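PDB 4O7J: CarG from Serratia, which probably protects the bacterium that makes it as part of an intrinsic carbapenem resistance system and has a fold resembling that of lysozyme inhibitors. Local coordinates for residues 39-44 against 51-56; 81-86 against 90-95; 116-119 against 125-128. All coordinates share one frame; numbering follows the deposited sequence.

Interaction 1: residues 39-44 against 51-56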
loop_
_atom_site.group_PDB
_atom_site.type_symbol
_atom_site.label_atom_id
_atom_site.label_comp_id
_atom_site.label_asym_id
_atom_site.label_seq_id
_atom_site.Cartn_x
_atom_site.Cartn_y
_atom_site.Cartn_z
ATOM N N GLY A 39 3.755 6.926 6.058
ATOM C CA GLY A 39 3.383 6.658 4.700
ATOM C C GLY A 39 1.947 7.004 4.353
ATOM O O GLY A 39 1.039 6.852 5.205
ATOM N N LEU A 40 1.749 7.521 3.139
ATOM C CA LEU A 40 0.400 7.793 2.630
ATOM C C LEU A 40 0.050 6.762 1.518
ATOM O O LEU A 40 0.838 6.572 0.569
ATOM C CB LEU A 40 0.384 9.151 1.965
ATOM C CG LEU A 40 0.726 10.283 2.904
ATOM C CD1 LEU A 40 0.800 11.597 2.124
ATOM C CD2 LEU A 40 -0.323 10.425 3.988
ATOM N N THR A 41 -1.129 6.202 1.604
ATOM C CA THR A 41 -1.655 5.266 0.595
ATOM C C THR A 41 -3.021 5.833 0.112
ATOM O O THR A 41 -3.832 6.260 0.935
ATOM C CB THR A 41 -1.775 3.835 1.191
ATOM O OG1 THR A 41 -0.558 3.459 1.859
ATOM C CG2 THR A 41 -2.021 2.801 0.030
ATOM N N PHE A 42 -3.216 5.909 -1.214
ATOM C CA PHE A 42 -4.378 6.518 -1.875
ATOM C C PHE A 42 -5.239 5.484 -2.557
ATOM O O PHE A 42 -4.775 4.682 -3.317
ATOM C CB PHE A 42 -3.960 7.563 -2.881
ATOM C CG PHE A 42 -3.198 8.747 -2.283
ATOM C CD1 PHE A 42 -1.829 8.674 -2.164
ATOM C CD2 PHE A 42 -3.861 9.871 -1.886
ATOM C CE1 PHE A 42 -1.107 9.680 -1.587
ATOM C CE2 PHE A 42 -3.159 10.931 -1.333
ATOM C CZ PHE A 42 -1.785 10.807 -1.146
ATOM N N PHE A 43 -6.540 5.541 -2.276
ATOM C CA PHE A 43 -7.494 4.663 -2.887
ATOM C C PHE A 43 -8.641 5.481 -3.434
ATOM O O PHE A 43 -9.413 6.048 -2.626
ATOM C CB PHE A 43 -8.058 3.638 -1.888
ATOM C CG PHE A 43 -7.024 2.788 -1.225
ATOM C CD1 PHE A 43 -6.415 3.207 -0.085
ATOM C CD2 PHE A 43 -6.763 1.490 -1.672
ATOM C CE1 PHE A 43 -5.511 2.428 0.543
ATOM C CE2 PHE A 43 -5.809 0.706 -1.053
ATOM C CZ PHE A 43 -5.151 1.188 0.043
ATOM N N ILE A 44 -8.875 5.357 -4.738
ATOM C CA ILE A 44 -9.902 6.134 -5.452
ATOM C C ILE A 44 -11.192 5.297 -5.581
ATOM O O ILE A 44 -11.153 4.106 -5.963
ATOM C CB ILE A 44 -9.469 6.518 -6.822
ATOM C CG1 ILE A 44 -8.238 7.439 -6.755
ATOM C CG2 ILE A 44 -10.625 7.212 -7.554
ATOM C CD1 ILE A 44 -8.432 8.698 -5.916
ATOM N N TYR A 51 -12.521 -0.015 -5.091
ATOM C CA TYR A 51 -11.507 1.006 -4.846
ATOM C C TYR A 51 -10.281 0.729 -5.682
ATOM O O TYR A 51 -9.879 -0.433 -5.863
ATOM C CB TYR A 51 -11.135 1.082 -3.342
ATOM C CG TYR A 51 -12.192 1.711 -2.553
ATOM C CD1 TYR A 51 -13.308 0.991 -2.164
ATOM C CD2 TYR A 51 -12.146 3.066 -2.230
ATOM C CE1 TYR A 51 -14.340 1.588 -1.467
ATOM C CE2 TYR A 51 -13.183 3.674 -1.542
ATOM C CZ TYR A 51 -14.257 2.911 -1.140
ATOM O OH TYR A 51 -15.287 3.513 -0.439
ATOM N N SER A 52 -9.682 1.783 -6.221
ATOM C CA SER A 52 -8.549 1.667 -7.094
ATOM C C SER A 52 -7.294 2.239 -6.370
ATOM O O SER A 52 -7.238 3.452 -6.026
ATOM C CB SER A 52 -8.887 2.444 -8.333
ATOM O OG SER A 52 -7.970 2.268 -9.407
ATOM N N ILE A 53 -6.312 1.415 -6.117
ATOM C CA ILE A 53 -5.120 1.850 -5.392
ATOM C C ILE A 53 -4.198 2.600 -6.358
ATOM O O ILE A 53 -3.873 2.115 -7.437
ATOM C CB ILE A 53 -4.452 0.666 -4.629
ATOM C CG1 ILE A 53 -3.290 1.180 -3.736
ATOM C CG2 ILE A 53 -3.921 -0.405 -5.581
ATOM C CD1 ILE A 53 -2.629 0.118 -2.860
ATOM N N MET A 54 -3.805 3.815 -6.007
ATOM C CA MET A 54 -2.952 4.607 -6.809
ATOM C C MET A 54 -1.462 4.204 -6.631
ATOM O O MET A 54 -1.002 4.025 -5.527
ATOM C CB MET A 54 -3.114 6.109 -6.486
ATOM C CG MET A 54 -4.487 6.638 -6.767
ATOM S SD MET A 54 -4.578 8.404 -6.390
ATOM C CE MET A 54 -3.592 9.062 -7.738
ATOM N N PRO A 55 -0.721 4.034 -7.763
ATOM C CA PRO A 55 0.727 3.857 -7.697
ATOM C C PRO A 55 1.499 5.088 -7.220
ATOM O O PRO A 55 0.981 6.250 -7.261
ATOM C CB PRO A 55 1.105 3.474 -9.164
ATOM C CG PRO A 55 0.088 4.162 -9.999
ATOM C CD PRO A 55 -1.197 4.168 -9.158
ATOM N N VAL A 56 2.686 4.818 -6.723
ATOM C CA VAL A 56 3.658 5.865 -6.438
ATOM C C VAL A 56 4.269 6.176 -7.827
ATOM O O VAL A 56 4.675 5.259 -8.557
ATOM C CB VAL A 56 4.734 5.411 -5.454
ATOM C CG1 VAL A 56 5.839 6.454 -5.337
ATOM C CG2 VAL A 56 4.086 5.163 -4.070
HETATM O O HOH W 1 -1.226 5.119 -3.084
#

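Interaction 2: residues 81-86 against 90-95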
loop_
_atom_site.group_PDB
_atom_site.type_symbol
_atom_site.label_atom_id
_atom_site.label_comp_id
_atom_site.label_asym_id
_atom_site.label_seq_id
_atom_site.Cartn_x
_atom_site.Cartn_y
_atom_site.Cartn_z
ATOM N N ARG A 81 3.464 15.526 1.437
ATOM C CA ARG A 81 2.416 16.212 2.128
ATOM C C ARG A 81 1.309 16.604 1.162
ATOM O O ARG A 81 1.577 17.025 0.060
ATOM C CB ARG A 81 2.994 17.414 2.938
ATOM C CG ARG A 81 2.008 18.100 3.866
ATOM C CD ARG A 81 2.667 19.062 4.870
ATOM N NE ARG A 81 3.651 18.425 5.721
ATOM C CZ ARG A 81 4.439 19.078 6.587
ATOM N NH1 ARG A 81 4.365 20.391 6.704
ATOM N NH2 ARG A 81 5.325 18.397 7.287
ATOM N N LEU A 82 0.059 16.440 1.616
ATOM C CA LEU A 82 -1.096 16.833 0.861
ATOM C C LEU A 82 -1.567 18.232 1.120
ATOM O O LEU A 82 -1.676 18.673 2.298
ATOM C CB LEU A 82 -2.199 15.808 1.129
ATOM C CG LEU A 82 -3.250 15.438 0.131
ATOM C CD1 LEU A 82 -2.724 14.924 -1.193
ATOM C CD2 LEU A 82 -4.207 14.482 0.847
ATOM N N PHE A 83 -1.823 18.956 0.034
ATOM C CA PHE A 83 -2.379 20.302 0.060
ATOM C C PHE A 83 -3.644 20.340 -0.778
ATOM O O PHE A 83 -3.848 19.518 -1.653
ATOM C CB PHE A 83 -1.373 21.274 -0.529
ATOM C CG PHE A 83 -0.170 21.450 0.314
ATOM C CD1 PHE A 83 0.880 20.569 0.216
ATOM C CD2 PHE A 83 -0.098 22.508 1.285
ATOM C CE1 PHE A 83 2.001 20.706 1.025
ATOM C CE2 PHE A 83 1.017 22.655 2.053
ATOM C CZ PHE A 83 2.070 21.735 1.947
ATOM N N LYS A 84 -4.432 21.348 -0.578
ATOM C CA LYS A 84 -5.633 21.508 -1.311
ATOM C C LYS A 84 -5.841 22.998 -1.692
ATOM O O LYS A 84 -5.642 23.848 -0.883
ATOM C CB LYS A 84 -6.806 20.992 -0.527
ATOM C CG LYS A 84 -8.103 21.144 -1.260
ATOM C CD LYS A 84 -9.252 20.581 -0.497
ATOM C CE LYS A 84 -9.273 21.100 0.901
ATOM N NZ LYS A 84 -10.025 20.193 1.815
ATOM N N ILE A 85 -6.205 23.248 -2.939
ATOM C CA ILE A 85 -6.598 24.590 -3.393
ATOM C C ILE A 85 -7.935 24.511 -4.070
ATOM O O ILE A 85 -8.097 23.853 -5.024
ATOM C CB ILE A 85 -5.648 25.221 -4.433
ATOM C CG1 ILE A 85 -4.216 25.269 -3.952
ATOM C CG2 ILE A 85 -6.155 26.587 -4.885
ATOM C CD1 ILE A 85 -3.955 26.217 -2.849
ATOM N N LYS A 86 -8.876 25.240 -3.502
ATOM C CA LYS A 86 -10.262 25.070 -3.793
ATOM C C LYS A 86 -10.610 23.586 -3.753
ATOM O O LYS A 86 -10.433 22.989 -2.738
ATOM C CB LYS A 86 -10.596 25.756 -5.084
ATOM C CG LYS A 86 -10.231 27.236 -5.033
ATOM C CD LYS A 86 -10.665 27.976 -6.281
ATOM C CE LYS A 86 -9.516 28.813 -6.759
ATOM N NZ LYS A 86 -9.169 29.876 -5.803
ATOM N N TYR A 90 -3.237 18.386 -4.193
ATOM C CA TYR A 90 -1.867 18.332 -4.718
ATOM C C TYR A 90 -0.999 17.620 -3.728
ATOM O O TYR A 90 -1.101 17.842 -2.512
ATOM C CB TYR A 90 -1.313 19.701 -4.910
ATOM C CG TYR A 90 -2.169 20.557 -5.778
ATOM C CD1 TYR A 90 -2.059 20.505 -7.179
ATOM C CD2 TYR A 90 -3.170 21.340 -5.233
ATOM C CE1 TYR A 90 -2.869 21.272 -7.967
ATOM C CE2 TYR A 90 -3.968 22.122 -6.046
ATOM C CZ TYR A 90 -3.816 22.060 -7.385
ATOM O OH TYR A 90 -4.624 22.787 -8.250
ATOM N N LEU A 91 -0.306 16.650 -4.216
ATOM C CA LEU A 91 0.677 15.939 -3.423
ATOM C C LEU A 91 2.050 16.555 -3.677
ATOM O O LEU A 91 2.448 16.683 -4.835
ATOM C CB LEU A 91 0.656 14.487 -3.814
ATOM C CG LEU A 91 1.629 13.621 -2.996
ATOM C CD1 LEU A 91 1.347 13.610 -1.485
ATOM C CD2 LEU A 91 1.564 12.221 -3.567
ATOM N N VAL A 92 2.769 16.892 -2.637
ATOM C CA VAL A 92 4.035 17.582 -2.720
ATOM C C VAL A 92 5.116 16.809 -2.004
ATOM O O VAL A 92 5.037 16.563 -0.789
ATOM C CB VAL A 92 3.950 18.988 -2.172
ATOM C CG1 VAL A 92 5.288 19.715 -2.451
ATOM C CG2 VAL A 92 2.793 19.724 -2.855
ATOM N N THR A 93 6.098 16.370 -2.787
ATOM C CA THR A 93 7.233 15.620 -2.264
ATOM C C THR A 93 8.349 16.612 -2.015
ATOM O O THR A 93 8.767 17.316 -2.948
ATOM C CB THR A 93 7.692 14.466 -3.191
ATOM O OG1 THR A 93 6.623 13.527 -3.336
ATOM C CG2 THR A 93 8.905 13.716 -2.613
ATOM N N ALA A 94 8.838 16.673 -0.772
ATOM C CA ALA A 94 10.055 17.448 -0.475
ATOM C C ALA A 94 11.229 16.483 -0.402
ATOM O O ALA A 94 11.188 15.459 0.364
ATOM C CB ALA A 94 9.889 18.128 0.826
ATOM N N ARG A 95 12.329 16.772 -1.099
ATOM C CA ARG A 95 13.466 15.881 -1.070
ATOM C C ARG A 95 14.750 16.719 -0.955
ATOM O O ARG A 95 14.908 17.660 -1.708
ATOM C CB ARG A 95 13.515 15.036 -2.376
ATOM C CG ARG A 95 14.664 14.024 -2.414
ATOM C CD ARG A 95 14.583 12.998 -3.536
ATOM N NE ARG A 95 14.807 13.674 -4.805
ATOM C CZ ARG A 95 16.007 14.000 -5.320
ATOM N NH1 ARG A 95 17.154 13.678 -4.731
ATOM N NH2 ARG A 95 16.046 14.660 -6.464
#

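Interaction 3: residues 116-119 against 125-128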
loop_
_atom_site.group_PDB
_atom_site.type_symbol
_atom_site.label_atom_id
_atom_site.label_comp_id
_atom_site.label_asym_id
_atom_site.label_seq_id
_atom_site.Cartn_x
_atom_site.Cartn_y
_atom_site.Cartn_z
ATOM N N VAL A 116 -6.405 11.349 -14.481
ATOM C CA VAL A 116 -7.101 10.137 -14.957
ATOM C C VAL A 116 -6.761 9.824 -16.400
ATOM O O VAL A 116 -6.750 10.745 -17.237
ATOM C CB VAL A 116 -8.604 10.327 -14.864
ATOM C CG1 VAL A 116 -9.345 9.020 -15.154
ATOM C CG2 VAL A 116 -8.948 10.800 -13.494
ATOM N N SER A 117 -6.448 8.563 -16.701
ATOM C CA SER A 117 -5.987 8.172 -18.060
ATOM C C SER A 117 -6.890 7.003 -18.442
ATOM O O SER A 117 -6.648 5.886 -18.076
ATOM C CB SER A 117 -4.503 7.801 -18.087
ATOM O OG SER A 117 -3.627 8.867 -17.680
ATOM N N ARG A 118 -8.023 7.304 -19.084
ATOM C CA ARG A 118 -9.107 6.318 -19.182
ATOM C C ARG A 118 -8.906 5.428 -20.385
ATOM O O ARG A 118 -8.579 5.927 -21.405
ATOM C CB ARG A 118 -10.468 7.010 -19.275
ATOM C CG ARG A 118 -11.654 6.093 -18.949
ATOM C CD ARG A 118 -12.335 6.478 -17.658
ATOM N NE ARG A 118 -12.705 5.279 -16.885
ATOM C CZ ARG A 118 -13.014 5.293 -15.589
ATOM N NH1 ARG A 118 -13.036 6.441 -14.902
ATOM N NH2 ARG A 118 -13.310 4.154 -14.971
ATOM N N ASP A 119 -9.083 4.112 -20.226
ATOM C CA ASP A 119 -8.968 3.105 -21.321
ATOM C C ASP A 119 -7.648 3.192 -22.134
ATOM O O ASP A 119 -7.603 2.842 -23.330
ATOM C CB ASP A 119 -10.223 3.154 -22.235
ATOM N N LEU A 125 -4.886 4.064 -14.535
ATOM C CA LEU A 125 -6.107 4.787 -14.692
ATOM C C LEU A 125 -6.081 6.063 -13.837
ATOM O O LEU A 125 -6.458 7.168 -14.315
ATOM C CB LEU A 125 -7.265 3.931 -14.240
ATOM C CG LEU A 125 -8.623 4.596 -14.245
ATOM C CD1 LEU A 125 -8.914 5.173 -15.616
ATOM C CD2 LEU A 125 -9.651 3.582 -13.811
ATOM N N TYR A 126 -5.610 5.903 -12.591
ATOM C CA TYR A 126 -5.500 7.040 -11.635
ATOM C C TYR A 126 -4.083 7.155 -11.141
ATOM O O TYR A 126 -3.501 6.174 -10.603
ATOM C CB TYR A 126 -6.399 6.837 -10.423
ATOM C CG TYR A 126 -7.850 6.622 -10.752
ATOM C CD1 TYR A 126 -8.616 7.594 -11.388
ATOM C CD2 TYR A 126 -8.456 5.451 -10.423
ATOM C CE1 TYR A 126 -9.958 7.399 -11.652
ATOM C CE2 TYR A 126 -9.762 5.216 -10.753
ATOM C CZ TYR A 126 -10.514 6.199 -11.360
ATOM O OH TYR A 126 -11.828 5.979 -11.615
ATOM N N GLU A 127 -3.477 8.335 -11.343
ATOM C CA GLU A 127 -2.094 8.572 -10.896
ATOM C C GLU A 127 -1.854 10.022 -10.440
ATOM O O GLU A 127 -2.625 10.908 -10.746
ATOM C CB GLU A 127 -1.065 8.198 -11.988
ATOM C CG GLU A 127 -1.049 9.258 -13.050
ATOM C CD GLU A 127 -0.330 8.885 -14.357
ATOM O OE1 GLU A 127 0.189 7.747 -14.500
ATOM O OE2 GLU A 127 -0.348 9.784 -15.241
ATOM N N TRP A 128 -0.763 10.212 -9.709
ATOM C CA TRP A 128 -0.235 11.516 -9.369
ATOM C C TRP A 128 0.777 11.870 -10.480
ATOM O O TRP A 128 1.786 11.170 -10.719
ATOM C CB TRP A 128 0.443 11.463 -8.044
ATOM C CG TRP A 128 -0.493 11.360 -6.910
ATOM C CD1 TRP A 128 -0.704 10.284 -6.164
ATOM C CD2 TRP A 128 -1.378 12.390 -6.429
ATOM N NE1 TRP A 128 -1.631 10.547 -5.222
ATOM C CE2 TRP A 128 -2.093 11.825 -5.356
ATOM C CE3 TRP A 128 -1.673 13.698 -6.826
ATOM C CZ2 TRP A 128 -3.002 12.534 -4.629
ATOM C CZ3 TRP A 128 -2.599 14.428 -6.128
ATOM C CH2 TRP A 128 -3.291 13.840 -5.020
#

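Interaction 1: residues 39-44 against 51-56
The F42 ring meets the sulfur of M54 obliquely, a Met-aromatic contact in which SD lies 5.3 Å from the F42 ring centroid and 50° off the ring normal, while a water lies in the ring plane at its edge. The F43 ring is likewise touched at a slant, with CE2 3.7 Å from I53 CD1; the two side chains lie side by side and point the same way. The Y51 ring presents its edge to the carbonyl oxygen of F43; the ring also stacks with H45, next along strand 37-45, and with Y23 of strand 22-29.

With CG anti to the carbonyl carbon (chi1 -62°) and the chain extended at the second torsion, M54 brings SD to 3.7 Å from F42 CB and 3.8 Å from I44 CG1, wedged against both residues. The backbone fixes the register: I44 and S52 exchange two bonds, I44 N to S52 O and S52 N to I44 O, each 2.8 Å long, and M54 N binds F42 O in a nearly straight bond of 172°. Where the strand pairing gives out, the water takes over, accepting from F42 N at 2.8 Å and lying next to M54 O.

S52 OG turns instead to D30 of the second subunit, whose A27 packs on F43. The result illustrates how an antiparallel beta hairpin, with F43 and I53 as its non-hydrogen-bonded pair and I44 and S52 as its hydrogen-bonded pair, can bury its side chains and serve at the same time as part of a subunit interface.

Interaction 2: residues 81-86 against 90-95
F83 and V92 meet through F83 CD1 and V92 CG2, 3.7 Å apart, the branch of the valine reaching the ring obliquely. Next along the strands, I85 and Y90 cross at about a right angle: I85 CG1 rests 3.8 Å from Y90 CE2, and the backbone N of I85 lies in the plane of the tyrosine ring at its edge. The tyrosine is brought there by a CG anti to its own carbonyl carbon (chi1 -55°), which swings the ring onward past F83 toward I85. On the other face of the sheet L82 and L91 form a looser pair, with their CD1 atoms 4.3 Å apart. L82 CD1 instead comes closer to a main-chain atom, Y90 O, at 3.6 Å, and the first torsion of L82, -149°, lies some 30° from a staggered value.

Four main-chain bonds hold these side chains in register. F83 N to Y90 O is the straightest of them, at 175°, and Y90 N returns to F83 O over 2.8 Å. One hydrogen-bonded pair further along, R81 and V92 bind each other in both directions, R81 N lying 2.9 Å from V92 O. That carbonyl oxygen is gripped twice, since the hydroxyl of Y147 also bonds to it.

The strands belong to the hairpin 78-85 and 88-96. L91 and T93 carry the sheet onward through backbone bonds to strand 107-116, whose L109 and I111 also pack on V92. Helix 152-155 lies against the face of F83 and V92, its L155 touching both as well as I85, whereas L82 and L91 turn to the opposite face.

Interaction 3: residues 116-119 against 125-128
V116 and Y126 form the non-hydrogen-bonded antiparallel pair where strand 107-116 ends and strand 126-135 begins, at the loop end of an antiparallel hairpin. Their side chains lie side by side, and V116 CG2 sits in the plane of the tyrosine ring at its edge, 3.9 Å from Y126 CD1. One face of this ring is covered by L125, whose CG lies 3.7 Å above its centre.

L125 extends with CG anti to the backbone N (chi1 176°), a conformation that carries its methyls back to the loop although its CB starts out pointing away. L125 CD1 comes 3.8 Å from R118 CA and also lies off one face of the R118 guanidinium, toward the rim. The arginine gets there by bends at its second and third torsions, and its flat group ends up turned 85° from the Y126 ring; R118 NH1 and Y126 OH are 3.5 Å apart, a loose polar approach.

The second subunit also holds this loop, where its N32 bonds to S117 O. Across the turn, L125 O accepts S117 N at 2.8 Å and is approached as well by V116 CA, at 3.1 Å, in a CA-H...O contact.

How the interactions relate
The three contacts follow one another along the chain yet converge in space, with W128 of interaction 3 as a shared surface. Its CD1 lies 3.5 Å from M54 CE of interaction 1, and its CH2 is 4.0 Å from L82 CD1 of interaction 2. Interactions 1 and 2 meet directly where F42 CE2 is 4.0 Å from L82 CD1, so two sheets face each other through these residues. The sodium ion, held by D14, N16, D18, L20 and D22, lies nearest interaction 1: about 5 Å from the side chain of I44, against about 8 Å from that of Y126 and about 12 Å from that of L82. Interactions 1 and 3 also touch the second subunit, which interaction 2 does not.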